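Cyclic pyranopterin monophosphate synthase 2 (Mycobacterium tuberculosis, PDB 4FDF) probably catalyses the conversion of (8S)-3',8-cyclo-7,8-dihydroguanosine 5'-triphosphate to cyclic pyranopterin monophosphate in molybdenum cofactor biosynthesis. Local coordinates at residues L45-L54 with L135-D143. Sequence-based numbering, arbitrary orientation.
Sequences LRTSAQVVAL and LYDMIKAVD
Thr47 OG1 and Asp143 CG each stand anti to their own backbone N (chi1 -170° and -178°), which turns hydroxyl and carboxylate toward each other across the contact. Thr47 OG1 donates to Asp143 OD2 (2.8 Å), which receives it on its anti lone pair, the one facing away from OD1. That bond ties the turn after strand 35-46 to Asp143, beyond the C-terminal part of helix 121-139. Next door, Ser48 N-caps helix 49-57: its OG accepts from Val51 N at 3.1 Å. Val51 splits its two methyls: CG1 lies 3.6 Å from Ile139 CG2, while CG2 packs 3.7 Å from Asp143 CB and also touches Val142. Val142 packs against the side of helix 49-57 that carries Gln50 and Leu54, one turn apart; its CG1 makes a van der Waals contact with the amide end of Gln50 (3.6 Å to OE1) and its CG2 touches Leu54 CD1 at 3.7 Å. At the strand end, Leu45 CD2 rests 3.8 Å from Leu135 CB and also borders Ile139. Ile139 O accepts from both Val142 N and Asp143 N, which fixes the backbone leading to Asp143. The whole contact thus fastens helix 49-57 and the end of a central strand to helix 121-139 of the ferredoxin-like fold, with Leu135 continuing onto helix 65-83 and strand 105-116, and Leu45 onto Ile148 of strand 147-156.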
loop_
_atom_site.group_PDB
_atom_site.type_symbol
_atom_site.label_atom_id
_atom_site.label_comp_id
_atom_site.label_asym_id
_atom_site.label_seq_id
_atom_site.Cartn_x
_atom_site.Cartn_y
_atom_site.Cartn_z
ATOM N N LEU B 45 24.922 -7.871 7.034
ATOM C CA LEU B 45 24.974 -6.783 7.997
ATOM C C LEU B 45 26.282 -6.873 8.794
ATOM O O LEU B 45 26.517 -7.859 9.485
ATOM C CB LEU B 45 23.776 -6.845 8.933
ATOM C CG LEU B 45 23.663 -5.695 9.935
ATOM C CD1 LEU B 45 23.142 -4.454 9.269
ATOM C CD2 LEU B 45 22.773 -6.076 11.108
ATOM N N ARG B 46 27.131 -5.852 8.678
ATOM C CA ARG B 46 28.400 -5.826 9.419
ATOM C C ARG B 46 28.207 -5.166 10.786
ATOM O O ARG B 46 28.042 -3.954 10.881
ATOM C CB ARG B 46 29.490 -5.099 8.625
ATOM C CG ARG B 46 29.541 -5.421 7.135
ATOM C CD ARG B 46 30.585 -6.458 6.807
ATOM N NE ARG B 46 30.816 -6.542 5.369
ATOM C CZ ARG B 46 31.376 -7.584 4.757
ATOM N NH1 ARG B 46 31.767 -8.647 5.458
ATOM N NH2 ARG B 46 31.540 -7.566 3.441
ATOM N N THR B 47 28.217 -5.963 11.844
ATOM C CA THR B 47 27.926 -5.424 13.176
ATOM C C THR B 47 29.010 -5.758 14.238
ATOM O O THR B 47 30.169 -5.943 13.892
ATOM C CB THR B 47 26.471 -5.758 13.615
ATOM O OG1 THR B 47 26.149 -5.037 14.806
ATOM C CG2 THR B 47 26.269 -7.258 13.825
ATOM N N SER B 48 28.634 -5.824 15.514
ATOM C CA SER B 48 29.605 -6.019 16.598
ATOM C C SER B 48 29.404 -7.359 17.295
ATOM O O SER B 48 28.325 -7.958 17.208
ATOM C CB SER B 48 29.485 -4.890 17.617
ATOM O OG SER B 48 28.232 -4.967 18.276
ATOM N N ALA B 49 30.445 -7.817 17.992
ATOM C CA ALA B 49 30.395 -9.071 18.746
ATOM C C ALA B 49 29.332 -8.975 19.825
ATOM O O ALA B 49 28.628 -9.949 20.107
ATOM C CB ALA B 49 31.755 -9.388 19.369
ATOM N N GLN B 50 29.220 -7.787 20.416
ATOM C CA GLN B 50 28.164 -7.500 21.361
ATOM C C GLN B 50 26.770 -7.726 20.766
ATOM O O GLN B 50 25.907 -8.323 21.423
ATOM C CB GLN B 50 28.269 -6.068 21.860
ATOM C CG GLN B 50 27.549 -5.869 23.183
ATOM C CD GLN B 50 27.379 -4.421 23.547
ATOM O OE1 GLN B 50 27.939 -3.520 22.909
ATOM N NE2 GLN B 50 26.599 -4.182 24.578
ATOM N N VAL B 51 26.555 -7.246 19.540
ATOM C CA VAL B 51 25.261 -7.406 18.875
ATOM C C VAL B 51 24.970 -8.883 18.618
ATOM O O VAL B 51 23.870 -9.354 18.899
ATOM C CB VAL B 51 25.137 -6.544 17.587
ATOM C CG1 VAL B 51 23.964 -7.001 16.723
ATOM C CG2 VAL B 51 24.953 -5.084 17.953
ATOM N N VAL B 52 25.966 -9.610 18.118
ATOM C CA VAL B 52 25.866 -11.056 17.936
ATOM C C VAL B 52 25.530 -11.715 19.275
ATOM O O VAL B 52 24.677 -12.606 19.345
ATOM C CB VAL B 52 27.175 -11.655 17.331
ATOM C CG1 VAL B 52 27.135 -13.189 17.315
ATOM C CG2 VAL B 52 27.405 -11.125 15.928
ATOM N N ALA B 53 26.186 -11.252 20.336
ATOM C CA ALA B 53 25.942 -11.769 21.678
ATOM C C ALA B 53 24.482 -11.571 22.083
ATOM O O ALA B 53 23.794 -12.537 22.409
ATOM C CB ALA B 53 26.890 -11.125 22.697
ATOM N N LEU B 54 24.005 -10.330 22.023
ATOM C CA LEU B 54 22.628 -10.022 22.406
ATOM C C LEU B 54 21.584 -10.773 21.578
ATOM O O LEU B 54 20.471 -11.026 22.054
ATOM C CB LEU B 54 22.376 -8.514 22.385
ATOM C CG LEU B 54 23.229 -7.648 23.326
ATOM C CD1 LEU B 54 22.947 -6.169 23.085
ATOM C CD2 LEU B 54 23.028 -8.004 24.807
ATOM N N LEU B 135 16.927 -5.619 10.358
ATOM C CA LEU B 135 17.961 -5.990 11.310
ATOM C C LEU B 135 18.582 -4.737 11.908
ATOM O O LEU B 135 18.677 -4.609 13.130
ATOM C CB LEU B 135 19.050 -6.848 10.671
ATOM C CG LEU B 135 18.697 -8.303 10.391
ATOM C CD1 LEU B 135 19.939 -8.988 9.858
ATOM C CD2 LEU B 135 18.146 -9.033 11.638
ATOM N N TYR B 136 18.994 -3.810 11.043
ATOM C CA TYR B 136 19.595 -2.572 11.498
ATOM C C TYR B 136 18.670 -1.801 12.450
ATOM O O TYR B 136 19.126 -1.246 13.448
ATOM C CB TYR B 136 20.020 -1.693 10.319
ATOM C CG TYR B 136 20.679 -0.411 10.777
ATOM C CD1 TYR B 136 19.974 0.789 10.794
ATOM C CD2 TYR B 136 21.992 -0.410 11.231
ATOM C CE1 TYR B 136 20.570 1.970 11.231
ATOM C CE2 TYR B 136 22.601 0.766 11.676
ATOM C CZ TYR B 136 21.880 1.956 11.672
ATOM O OH TYR B 136 22.466 3.118 12.121
ATOM N N ASP B 137 17.373 -1.762 12.147
ATOM C CA ASP B 137 16.438 -1.111 13.048
ATOM C C ASP B 137 16.452 -1.759 14.444
ATOM O O ASP B 137 16.278 -1.078 15.444
ATOM C CB ASP B 137 15.015 -1.125 12.485
ATOM C CG ASP B 137 14.049 -0.313 13.341
ATOM O OD1 ASP B 137 14.284 0.902 13.513
ATOM O OD2 ASP B 137 13.083 -0.895 13.881
ATOM N N MET B 138 16.657 -3.071 14.494
ATOM C CA MET B 138 16.628 -3.798 15.747
ATOM C C MET B 138 17.915 -3.615 16.552
ATOM O O MET B 138 17.911 -3.784 17.773
ATOM C CB MET B 138 16.376 -5.295 15.503
ATOM C CG MET B 138 15.109 -5.628 14.723
ATOM S SD MET B 138 13.561 -5.470 15.637
ATOM C CE MET B 138 13.363 -3.714 15.616
ATOM N N ILE B 139 19.011 -3.285 15.870
ATOM C CA ILE B 139 20.322 -3.267 16.522
ATOM C C ILE B 139 20.962 -1.880 16.624
ATOM O O ILE B 139 21.977 -1.726 17.300
ATOM C CB ILE B 139 21.324 -4.306 15.888
ATOM C CG1 ILE B 139 21.841 -3.846 14.518
ATOM C CG2 ILE B 139 20.700 -5.696 15.791
ATOM C CD1 ILE B 139 23.218 -3.233 14.570
ATOM N N LYS B 140 20.374 -0.881 15.967
ATOM C CA LYS B 140 21.021 0.437 15.853
ATOM C C LYS B 140 21.278 1.152 17.191
ATOM O O LYS B 140 22.102 2.059 17.254
ATOM C CB LYS B 140 20.274 1.357 14.876
ATOM C CG LYS B 140 18.847 1.747 15.284
ATOM C CD LYS B 140 18.250 2.680 14.254
ATOM C CE LYS B 140 17.055 3.424 14.802
ATOM N NZ LYS B 140 15.903 2.541 15.031
ATOM N N ALA B 141 20.579 0.742 18.242
ATOM C CA ALA B 141 20.756 1.332 19.571
ATOM C C ALA B 141 22.002 0.791 20.295
ATOM O O ALA B 141 22.573 1.475 21.146
ATOM C CB ALA B 141 19.501 1.134 20.424
ATOM N N VAL B 142 22.404 -0.435 19.951
ATOM C CA VAL B 142 23.631 -1.050 20.463
ATOM C C VAL B 142 24.823 -0.761 19.546
ATOM O O VAL B 142 25.931 -0.515 20.022
ATOM C CB VAL B 142 23.474 -2.586 20.641
ATOM C CG1 VAL B 142 24.723 -3.200 21.261
ATOM C CG2 VAL B 142 22.248 -2.917 21.477
ATOM N N ASP B 143 24.592 -0.793 18.235
ATOM C CA ASP B 143 25.639 -0.526 17.243
ATOM C C ASP B 143 25.101 0.321 16.074
ATOM O O ASP B 143 24.738 -0.223 15.032
ATOM C CB ASP B 143 26.235 -1.856 16.746
ATOM C CG ASP B 143 27.366 -1.673 15.735
ATOM O OD1 ASP B 143 28.076 -0.651 15.788
ATOM O OD2 ASP B 143 27.549 -2.569 14.886
#